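Local coordinates for sensor protein (Bacillus halodurans, PDB 3O5Y) that probably serves as the GAF sensory domain of a two-component histidine kinase that autophosphorylates on histidine at the expense of ATP, at residues A[19-24]-A[124-129]; A[25-30]-A[111-116]; A[54-59]-A[82-87]. One frame throughout, in Å; residues are numbered along the deposited sequence.

Interaction 2 is the core of the three: strands 25-30 and 111-116 pair near the centre of the chain through regular backbone hydrogen bonds, and every touching residue is buried. Interactions 1 and 3 are partly buried and lie on opposite sides of that centre, their own centres about 25 Å apart. Interaction 1 continues the same two chain runs, joining the end of helix 6-20 to the start of helix 124-142 by apolar contacts and one water; it touches interaction 2 where F23 CB packs on I114 CG2 at 3.5 Å. Interaction 3 joins loops on the other side, through one backbone bond and a CH-pi contact of proline on tyrosine, and meets the sheet through I55 against L29.

Interaction 1. Residues A[19-24]-A[124-129]; sequences LLVHFD and LDDLAF
The backbones of L20 and V21, where helix 6-20 gives way to an extended link, run past the first turns of helix 124-142 without a direct hydrogen bond, the closest CA atoms, those of V21 and D126, being 6.7 Å apart. Side chains and a water span the interval, and F129 carries most of the apolar contact. Its CG stands anti to the backbone N (chi1 175°), which sends the ring out from the helix toward the link. There L20 reaches the far end of the ring with one methyl, CD1 lying 3.5 Å from F129 CZ, while the two side chains cross at about a right angle. V21 meets the same ring nearer its root: CG2 is 4.0 Å from F129 CD1 and approaches obliquely. CG2, anti to the carbonyl carbon of V21, is the branch that makes the contact.

In the GAF fold, helices from the beginning and end of the domain pack on one side of a central antiparallel sheet, and this contact joins two of them at the point where the first chain run leaves its helix to enter strand 25-32. W122, just before the second helix, also packs on V21.

One turn before F129, D126 supplies the polar half of the contact. Its OD1 is 4.3 Å from V21 CG2, but its hydrogen bonding across the gap passes through a water. That water accepts from H22 N at 3.0 Å and donates to D126 OD2 at 2.6 Å, tying a backbone amide of the link to the helix. R116 makes a weak, long ion pair with the same OD2 and also donates through NE to H22 O, while S123 OG bonds the amide of D126.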
loop_
_atom_site.group_PDB
_atom_site.type_symbol
_atom_site.label_atom_id
_atom_site.label_comp_id
_atom_site.label_asym_id
_atom_site.label_seq_id
_atom_site.Cartn_x
_atom_site.Cartn_y
_atom_site.Cartn_z
ATOM N N LEU A 19 11.506 -10.496 5.254
ATOM C CA LEU A 19 12.286 -11.718 5.096
ATOM C C LEU A 19 12.034 -12.424 3.791
ATOM O O LEU A 19 12.771 -13.349 3.431
ATOM C CB LEU A 19 11.969 -12.687 6.246
ATOM C CG LEU A 19 12.302 -12.146 7.648
ATOM C CD1 LEU A 19 11.609 -12.918 8.739
ATOM C CD2 LEU A 19 13.809 -12.079 7.894
ATOM N N LEU A 20 10.998 -11.996 3.078
ATOM C CA LEU A 20 10.489 -12.748 1.938
ATOM C C LEU A 20 10.507 -11.988 0.615
ATOM O O LEU A 20 10.582 -12.597 -0.467
ATOM C CB LEU A 20 9.067 -13.207 2.246
ATOM C CG LEU A 20 9.014 -14.291 3.328
ATOM C CD1 LEU A 20 7.582 -14.536 3.781
ATOM C CD2 LEU A 20 9.652 -15.570 2.818
ATOM N N VAL A 21 10.434 -10.662 0.704
ATOM C CA VAL A 21 10.189 -9.837 -0.460
ATOM C C VAL A 21 11.050 -8.599 -0.399
ATOM O O VAL A 21 11.108 -7.929 0.622
ATOM C CB VAL A 21 8.688 -9.481 -0.546
ATOM C CG1 VAL A 21 8.458 -8.356 -1.496
ATOM C CG2 VAL A 21 7.885 -10.698 -1.005
ATOM N N HIS A 22 11.749 -8.313 -1.487
ATOM C CA HIS A 22 12.568 -7.096 -1.589
ATOM C C HIS A 22 11.718 -5.814 -1.657
ATOM O O HIS A 22 10.885 -5.669 -2.535
ATOM C CB HIS A 22 13.488 -7.192 -2.814
ATOM C CG HIS A 22 14.184 -5.908 -3.154
ATOM N ND1 HIS A 22 14.417 -5.510 -4.457
ATOM C CD2 HIS A 22 14.694 -4.929 -2.364
ATOM C CE1 HIS A 22 15.031 -4.339 -4.451
ATOM N NE2 HIS A 22 15.213 -3.965 -3.195
ATOM N N PHE A 23 11.932 -4.899 -0.721
ATOM C CA PHE A 23 11.252 -3.617 -0.731
ATOM C C PHE A 23 11.945 -2.702 0.253
ATOM O O PHE A 23 12.644 -3.171 1.151
ATOM C CB PHE A 23 9.782 -3.758 -0.339
ATOM C CG PHE A 23 9.565 -4.072 1.122
ATOM C CD1 PHE A 23 9.661 -5.378 1.587
ATOM C CD2 PHE A 23 9.287 -3.058 2.036
ATOM C CE1 PHE A 23 9.476 -5.675 2.934
ATOM C CE2 PHE A 23 9.102 -3.346 3.389
ATOM C CZ PHE A 23 9.191 -4.666 3.835
ATOM N N ASP A 24 11.714 -1.401 0.120
ATOM C CA ASP A 24 12.361 -0.434 0.965
ATOM C C ASP A 24 11.357 0.272 1.864
ATOM O O ASP A 24 11.701 0.665 2.982
ATOM C CB ASP A 24 13.130 0.572 0.107
ATOM C CG ASP A 24 14.154 -0.105 -0.805
ATOM O OD1 ASP A 24 13.999 -0.012 -2.044
ATOM O OD2 ASP A 24 15.094 -0.758 -0.292
ATOM N N LEU A 124 6.719 -12.480 -10.985
ATOM C CA LEU A 124 5.412 -13.119 -10.884
ATOM C C LEU A 124 5.273 -13.823 -9.545
ATOM O O LEU A 124 4.212 -13.749 -8.909
ATOM C CB LEU A 124 5.241 -14.142 -12.008
ATOM C CG LEU A 124 3.894 -14.785 -12.417
ATOM C CD1 LEU A 124 4.023 -16.305 -12.475
ATOM C CD2 LEU A 124 2.641 -14.370 -11.625
ATOM N N ASP A 125 6.341 -14.499 -9.114
ATOM C CA ASP A 125 6.354 -15.182 -7.826
ATOM C C ASP A 125 6.069 -14.223 -6.665
ATOM O O ASP A 125 5.290 -14.539 -5.778
ATOM C CB ASP A 125 7.682 -15.932 -7.590
ATOM C CG ASP A 125 7.929 -17.046 -8.621
ATOM O OD1 ASP A 125 6.960 -17.736 -9.031
ATOM O OD2 ASP A 125 9.105 -17.226 -9.033
ATOM N N ASP A 126 6.706 -13.062 -6.666
ATOM C CA ASP A 126 6.488 -12.111 -5.597
ATOM C C ASP A 126 5.076 -11.559 -5.655
ATOM O O ASP A 126 4.435 -11.440 -4.629
ATOM C CB ASP A 126 7.528 -10.982 -5.628
ATOM C CG ASP A 126 8.894 -11.431 -5.120
ATOM O OD1 ASP A 126 9.030 -12.603 -4.659
ATOM O OD2 ASP A 126 9.835 -10.606 -5.182
ATOM N N LEU A 127 4.581 -11.252 -6.852
ATOM C CA LEU A 127 3.229 -10.714 -6.985
ATOM C C LEU A 127 2.164 -11.721 -6.578
ATOM O O LEU A 127 1.200 -11.346 -5.927
ATOM C CB LEU A 127 2.946 -10.156 -8.396
ATOM C CG LEU A 127 3.782 -8.940 -8.828
ATOM C CD1 LEU A 127 3.776 -8.773 -10.344
ATOM C CD2 LEU A 127 3.289 -7.668 -8.189
ATOM N N ALA A 128 2.325 -12.982 -6.971
ATOM C CA ALA A 128 1.387 -14.049 -6.558
ATOM C C ALA A 128 1.407 -14.207 -5.048
ATOM O O ALA A 128 0.346 -14.269 -4.409
ATOM C CB ALA A 128 1.711 -15.376 -7.223
ATOM N N PHE A 129 2.610 -14.219 -4.479
ATOM C CA PHE A 129 2.761 -14.352 -3.033
ATOM C C PHE A 129 2.107 -13.185 -2.287
ATOM O O PHE A 129 1.344 -13.403 -1.377
ATOM C CB PHE A 129 4.237 -14.515 -2.647
ATOM C CG PHE A 129 4.466 -14.548 -1.172
ATOM C CD1 PHE A 129 4.954 -13.423 -0.509
ATOM C CD2 PHE A 129 4.182 -15.710 -0.434
ATOM C CE1 PHE A 129 5.159 -13.441 0.856
ATOM C CE2 PHE A 129 4.380 -15.756 0.952
ATOM C CZ PHE A 129 4.863 -14.623 1.607
HETATM O O HOH W 1 12.038 -9.872 -4.055
#

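Interaction 2. Residues A[25-30]-A[111-116]. With ACT (acetate ion), chain C.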
loop_
_atom_site.group_PDB
_atom_site.type_symbol
_atom_site.label_atom_id
_atom_site.label_comp_id
_atom_site.label_asym_id
_atom_site.label_seq_id
_atom_site.Cartn_x
_atom_site.Cartn_y
_atom_site.Cartn_z
ATOM N N ARG A 25 10.113 0.414 1.403
ATOM C CA ARG A 25 9.136 1.210 2.133
ATOM C C ARG A 25 7.770 0.632 1.921
ATOM O O ARG A 25 7.442 0.237 0.816
ATOM C CB ARG A 25 9.170 2.641 1.612
ATOM C CG ARG A 25 8.592 3.686 2.540
ATOM C CD ARG A 25 7.167 3.971 2.192
ATOM N NE ARG A 25 6.602 5.036 3.003
ATOM C CZ ARG A 25 5.432 5.602 2.741
ATOM N NH1 ARG A 25 4.727 5.194 1.684
ATOM N NH2 ARG A 25 4.966 6.566 3.534
ATOM N N ILE A 26 6.974 0.563 2.978
ATOM C CA ILE A 26 5.595 0.098 2.867
ATOM C C ILE A 26 4.722 1.049 3.633
ATOM O O ILE A 26 5.103 1.523 4.700
ATOM C CB ILE A 26 5.379 -1.318 3.473
ATOM C CG1 ILE A 26 6.246 -2.336 2.764
ATOM C CG2 ILE A 26 3.920 -1.763 3.341
ATOM C CD1 ILE A 26 5.591 -3.677 2.532
ATOM N N SER A 27 3.541 1.320 3.105
ATOM C CA SER A 27 2.540 1.996 3.899
ATOM C C SER A 27 1.255 1.230 3.772
ATOM O O SER A 27 1.000 0.577 2.766
ATOM C CB SER A 27 2.344 3.449 3.466
ATOM O OG SER A 27 1.780 3.497 2.184
ATOM N N PHE A 28 0.444 1.303 4.814
ATOM C CA PHE A 28 -0.839 0.673 4.778
ATOM C C PHE A 28 -1.890 1.734 5.027
ATOM O O PHE A 28 -1.736 2.592 5.907
ATOM C CB PHE A 28 -0.926 -0.470 5.797
ATOM C CG PHE A 28 -2.323 -0.893 6.075
ATOM C CD1 PHE A 28 -3.051 -1.602 5.119
ATOM C CD2 PHE A 28 -2.949 -0.522 7.259
ATOM C CE1 PHE A 28 -4.376 -1.956 5.347
ATOM C CE2 PHE A 28 -4.281 -0.881 7.498
ATOM C CZ PHE A 28 -4.994 -1.602 6.526
ATOM N N LEU A 29 -2.957 1.685 4.244
ATOM C CA LEU A 29 -4.016 2.662 4.364
ATOM C C LEU A 29 -5.331 1.980 4.622
ATOM O O LEU A 29 -5.591 0.898 4.101
ATOM C CB LEU A 29 -4.081 3.553 3.132
ATOM C CG LEU A 29 -2.798 4.352 2.886
ATOM C CD1 LEU A 29 -1.851 3.598 1.966
ATOM C CD2 LEU A 29 -3.115 5.726 2.315
ATOM N N LEU A 30 -6.153 2.611 5.446
ATOM C CA LEU A 30 -7.360 1.984 5.938
ATOM C C LEU A 30 -8.555 2.745 5.402
ATOM O O LEU A 30 -8.613 3.963 5.467
ATOM C CB LEU A 30 -7.392 2.002 7.471
ATOM C CG LEU A 30 -8.052 0.872 8.283
ATOM C CD1 LEU A 30 -8.681 1.400 9.602
ATOM C CD2 LEU A 30 -9.089 0.003 7.516
ATOM N N VAL A 111 -5.553 -0.197 1.434
ATOM C CA VAL A 111 -4.564 -0.242 0.371
ATOM C C VAL A 111 -3.212 -0.583 0.966
ATOM O O VAL A 111 -2.877 -0.125 2.069
ATOM C CB VAL A 111 -4.512 1.102 -0.423
ATOM C CG1 VAL A 111 -3.263 1.194 -1.328
ATOM C CG2 VAL A 111 -5.768 1.271 -1.259
ATOM N N LEU A 112 -2.457 -1.428 0.256
ATOM C CA LEU A 112 -1.043 -1.658 0.574
ATOM C C LEU A 112 -0.172 -1.045 -0.521
ATOM O O LEU A 112 -0.352 -1.333 -1.710
ATOM C CB LEU A 112 -0.750 -3.146 0.729
ATOM C CG LEU A 112 0.627 -3.529 1.278
ATOM C CD1 LEU A 112 0.688 -3.188 2.756
ATOM C CD2 LEU A 112 0.880 -5.005 1.112
ATOM N N SER A 113 0.774 -0.214 -0.113
ATOM C CA SER A 113 1.628 0.513 -1.032
ATOM C C SER A 113 3.070 0.090 -0.813
ATOM O O SER A 113 3.616 0.307 0.273
ATOM C CB SER A 113 1.496 2.011 -0.757
ATOM O OG SER A 113 2.185 2.746 -1.734
ATOM N N ILE A 114 3.694 -0.524 -1.813
ATOM C CA ILE A 114 5.044 -1.058 -1.604
ATOM C C ILE A 114 6.016 -0.367 -2.546
ATOM O O ILE A 114 5.829 -0.381 -3.773
ATOM C CB ILE A 114 5.119 -2.596 -1.776
ATOM C CG1 ILE A 114 4.006 -3.292 -0.983
ATOM C CG2 ILE A 114 6.492 -3.125 -1.342
ATOM C CD1 ILE A 114 4.120 -4.776 -0.968
ATOM N N GLY A 115 7.026 0.262 -1.950
ATOM C CA GLY A 115 7.953 1.106 -2.671
ATOM C C GLY A 115 9.316 0.472 -2.785
ATOM O O GLY A 115 9.750 -0.277 -1.893
ATOM N N ARG A 116 9.984 0.742 -3.900
ATOM C CA ARG A 116 11.405 0.386 -4.037
ATOM C C ARG A 116 12.186 1.610 -4.447
ATOM O O ARG A 116 11.707 2.431 -5.256
ATOM C CB ARG A 116 11.612 -0.734 -5.065
ATOM C CG ARG A 116 11.109 -2.083 -4.624
ATOM C CD ARG A 116 11.177 -3.109 -5.737
ATOM N NE ARG A 116 11.038 -4.465 -5.195
ATOM C CZ ARG A 116 10.929 -5.560 -5.940
ATOM N NH1 ARG A 116 10.942 -5.457 -7.273
ATOM N NH2 ARG A 116 10.803 -6.756 -5.363
HETATM C C ACT C . 2.008 7.430 1.356
HETATM O O ACT C . 1.559 8.316 0.562
HETATM O OXT ACT C . 1.796 6.210 1.080
HETATM C CH3 ACT C . 2.758 7.850 2.578
HETATM O O HOH W 2 5.151 2.886 -0.106
#
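S27 holds its OG between its backbone N and carbonyl carbon (chi1 67°), where the hydroxyl lies 3.3 Å from S113 CB and donates to OXT of a bound acetate at 2.9 Å. R25 starts with CG anti to the backbone N and bends at chi2 (-96°), laying its guanidinium forward along the strand, toward S27 and the same oxygen; the NH1 bond to acetate OXT, 3.2 Å long, is nearly straight at 171°. NH1 also donates to a water lying in the guanidinium plane, and that water donates to S113 O. S46 O receives NH2 of R25, and Y62 OH bonds both S113 OG and the acetate, probably a guest from the crystallisation liquor.

Beneath these groups the strands pair antiparallel. S27 and S113 exchange two backbone bonds, L29 and V111 two more, and G115 N donates to R25 O at 2.8 Å; the return bond from R25 N is weak. On the other face I26 lies alongside I114, with CD1 3.9 Å from I114 CG1, and crosses L112, whose CD1 is 3.6 Å from I26 CG2. Helix 6-20 covers this face through L17 on I26 and M13 on L112. Such an antiparallel sheet, helices against one face and a small polar pocket on the other, is characteristic of the GAF domain, whose relatives often bind ligands there.

Interaction 3. Residues A[54-59]-A[82-87]; sequences TIPKEQ and NFYEKQ
This is a loop-to-loop contact at the periphery of the GAF domain, joining the chain that leaves edge strand 54-55 to the turn leading into helix 86-90. P56 lies over one face of the Y84 ring in a CH-pi contact: its CG is 3.7 Å from the ring centroid, only 9° off the normal, while CD reaches toward Y84 CE1 at 3.6 Å. The tyrosine extends this far because its CG is anti to the backbone N (chi1 173°). I55 adds its CG2 methyl obliquely, 4.2 Å from Y84 CD1, and a water joins the phenolic OH to T54 O. Replacing Y84 by an alanine would probably leave the P56 ring without its aromatic partner and the water without its phenolic anchor.

The backbones join where Y84 N donates to Q59 O, 2.7 Å away, from above the carbonyl plane. E85 bends at chi2, and its OE2 comes 3.6 Å from I55 CG2 and accepts from S60 OG. Its carboxylate also binds the amides of L61 and Y62 at the start of helix 61-68, which ties this loop to that helix beside the acetate-bearing pocket of the GAF fold.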
loop_
_atom_site.group_PDB
_atom_site.type_symbol
_atom_site.label_atom_id
_atom_site.label_comp_id
_atom_site.label_asym_id
_atom_site.label_seq_id
_atom_site.Cartn_x
_atom_site.Cartn_y
_atom_site.Cartn_z
ATOM N N THR A 54 -5.990 12.024 5.136
ATOM C CA THR A 54 -6.995 11.537 4.197
ATOM C C THR A 54 -6.456 11.647 2.779
ATOM O O THR A 54 -5.865 12.654 2.407
ATOM C CB THR A 54 -8.311 12.309 4.359
ATOM O OG1 THR A 54 -8.855 12.015 5.649
ATOM C CG2 THR A 54 -9.335 11.914 3.284
ATOM N N ILE A 55 -6.622 10.579 2.012
ATOM C CA ILE A 55 -6.260 10.565 0.605
ATOM C C ILE A 55 -7.516 10.901 -0.203
ATOM O O ILE A 55 -8.507 10.165 -0.143
ATOM C CB ILE A 55 -5.707 9.187 0.187
ATOM C CG1 ILE A 55 -4.610 8.725 1.159
ATOM C CG2 ILE A 55 -5.278 9.185 -1.291
ATOM C CD1 ILE A 55 -3.347 9.624 1.251
ATOM N N PRO A 56 -7.490 12.041 -0.924
ATOM C CA PRO A 56 -8.605 12.443 -1.776
ATOM C C PRO A 56 -8.666 11.545 -2.989
ATOM O O PRO A 56 -7.642 10.982 -3.391
ATOM C CB PRO A 56 -8.219 13.866 -2.206
ATOM C CG PRO A 56 -6.735 13.907 -2.090
ATOM C CD PRO A 56 -6.422 13.059 -0.900
ATOM N N LYS A 57 -9.855 11.423 -3.567
ATOM C CA LYS A 57 -10.069 10.576 -4.724
ATOM C C LYS A 57 -9.456 11.152 -5.992
ATOM O O LYS A 57 -8.889 10.409 -6.798
ATOM C CB LYS A 57 -11.565 10.307 -4.936
ATOM C CG LYS A 57 -12.194 9.469 -3.823
ATOM C CD LYS A 57 -13.543 8.896 -4.219
ATOM C CE LYS A 57 -14.245 8.338 -2.983
ATOM N NZ LYS A 57 -15.465 7.522 -3.270
ATOM N N GLU A 58 -9.564 12.463 -6.185
ATOM C CA GLU A 58 -9.124 13.059 -7.444
ATOM C C GLU A 58 -7.631 12.800 -7.703
ATOM O O GLU A 58 -6.784 13.064 -6.849
ATOM C CB GLU A 58 -9.448 14.554 -7.491
ATOM C CG GLU A 58 -9.310 15.190 -8.874
ATOM C CD GLU A 58 -10.413 14.786 -9.856
ATOM O OE1 GLU A 58 -10.195 14.852 -11.093
ATOM O OE2 GLU A 58 -11.501 14.396 -9.396
ATOM N N GLN A 59 -7.336 12.260 -8.881
ATOM C CA GLN A 59 -5.970 11.997 -9.323
ATOM C C GLN A 59 -5.226 11.032 -8.407
ATOM O O GLN A 59 -3.987 11.027 -8.387
ATOM C CB GLN A 59 -5.191 13.308 -9.453
ATOM C CG GLN A 59 -5.484 14.071 -10.735
ATOM C CD GLN A 59 -4.733 15.396 -10.828
ATOM O OE1 GLN A 59 -3.614 15.553 -10.300
ATOM N NE2 GLN A 59 -5.346 16.363 -11.508
ATOM N N ASN A 82 1.662 12.267 -13.366
ATOM C CA ASN A 82 1.466 12.747 -12.008
ATOM C C ASN A 82 0.210 12.123 -11.390
ATOM O O ASN A 82 -0.727 11.726 -12.095
ATOM C CB ASN A 82 1.402 14.288 -11.956
ATOM C CG ASN A 82 1.502 14.848 -10.509
ATOM O OD1 ASN A 82 2.363 14.419 -9.717
ATOM N ND2 ASN A 82 0.615 15.806 -10.170
ATOM N N PHE A 83 0.233 12.006 -10.069
ATOM C CA PHE A 83 -0.908 11.549 -9.297
ATOM C C PHE A 83 -0.749 12.103 -7.895
ATOM O O PHE A 83 0.336 12.565 -7.524
ATOM C CB PHE A 83 -1.049 10.009 -9.313
ATOM C CG PHE A 83 0.245 9.258 -9.075
ATOM C CD1 PHE A 83 0.595 8.833 -7.794
ATOM C CD2 PHE A 83 1.101 8.955 -10.146
ATOM C CE1 PHE A 83 1.781 8.124 -7.586
ATOM C CE2 PHE A 83 2.289 8.257 -9.951
ATOM C CZ PHE A 83 2.635 7.847 -8.669
ATOM N N TYR A 84 -1.825 12.092 -7.121
ATOM C CA TYR A 84 -1.818 12.776 -5.844
ATOM C C TYR A 84 -0.696 12.283 -4.947
ATOM O O TYR A 84 -0.044 13.082 -4.281
ATOM C CB TYR A 84 -3.163 12.651 -5.131
ATOM C CG TYR A 84 -3.115 13.197 -3.738
ATOM C CD1 TYR A 84 -2.914 12.357 -2.640
ATOM C CD2 TYR A 84 -3.217 14.561 -3.516
ATOM C CE1 TYR A 84 -2.837 12.880 -1.342
ATOM C CE2 TYR A 84 -3.150 15.088 -2.246
ATOM C CZ TYR A 84 -2.963 14.250 -1.160
ATOM O OH TYR A 84 -2.897 14.803 0.100
ATOM N N GLU A 85 -0.456 10.978 -4.930
ATOM C CA GLU A 85 0.511 10.415 -3.983
ATOM C C GLU A 85 1.970 10.632 -4.389
ATOM O O GLU A 85 2.877 10.489 -3.563
ATOM C CB GLU A 85 0.248 8.922 -3.779
ATOM C CG GLU A 85 -1.130 8.599 -3.230
ATOM C CD GLU A 85 -2.213 8.476 -4.289
ATOM O OE1 GLU A 85 -2.029 8.939 -5.443
ATOM O OE2 GLU A 85 -3.283 7.922 -3.960
ATOM N N LYS A 86 2.189 10.979 -5.655
ATOM C CA LYS A 86 3.520 10.949 -6.245
ATOM C C LYS A 86 4.568 11.770 -5.497
ATOM O O LYS A 86 5.587 11.225 -5.076
ATOM C CB LYS A 86 3.472 11.344 -7.719
ATOM C CG LYS A 86 4.819 11.282 -8.405
ATOM C CD LYS A 86 4.683 11.174 -9.913
ATOM C CE LYS A 86 6.016 11.505 -10.571
ATOM N NZ LYS A 86 6.200 10.801 -11.879
ATOM N N GLN A 87 4.321 13.064 -5.310
ATOM C CA GLN A 87 5.307 13.923 -4.648
ATOM C C GLN A 87 5.636 13.411 -3.246
ATOM O O GLN A 87 6.716 13.670 -2.737
ATOM C CB GLN A 87 4.823 15.377 -4.575
ATOM C CG GLN A 87 3.566 15.531 -3.717
ATOM C CD GLN A 87 3.215 16.968 -3.403
ATOM O OE1 GLN A 87 2.094 17.412 -3.681
ATOM N NE2 GLN A 87 4.160 17.701 -2.813
HETATM O O HOH W 3 -3.297 13.710 2.592
#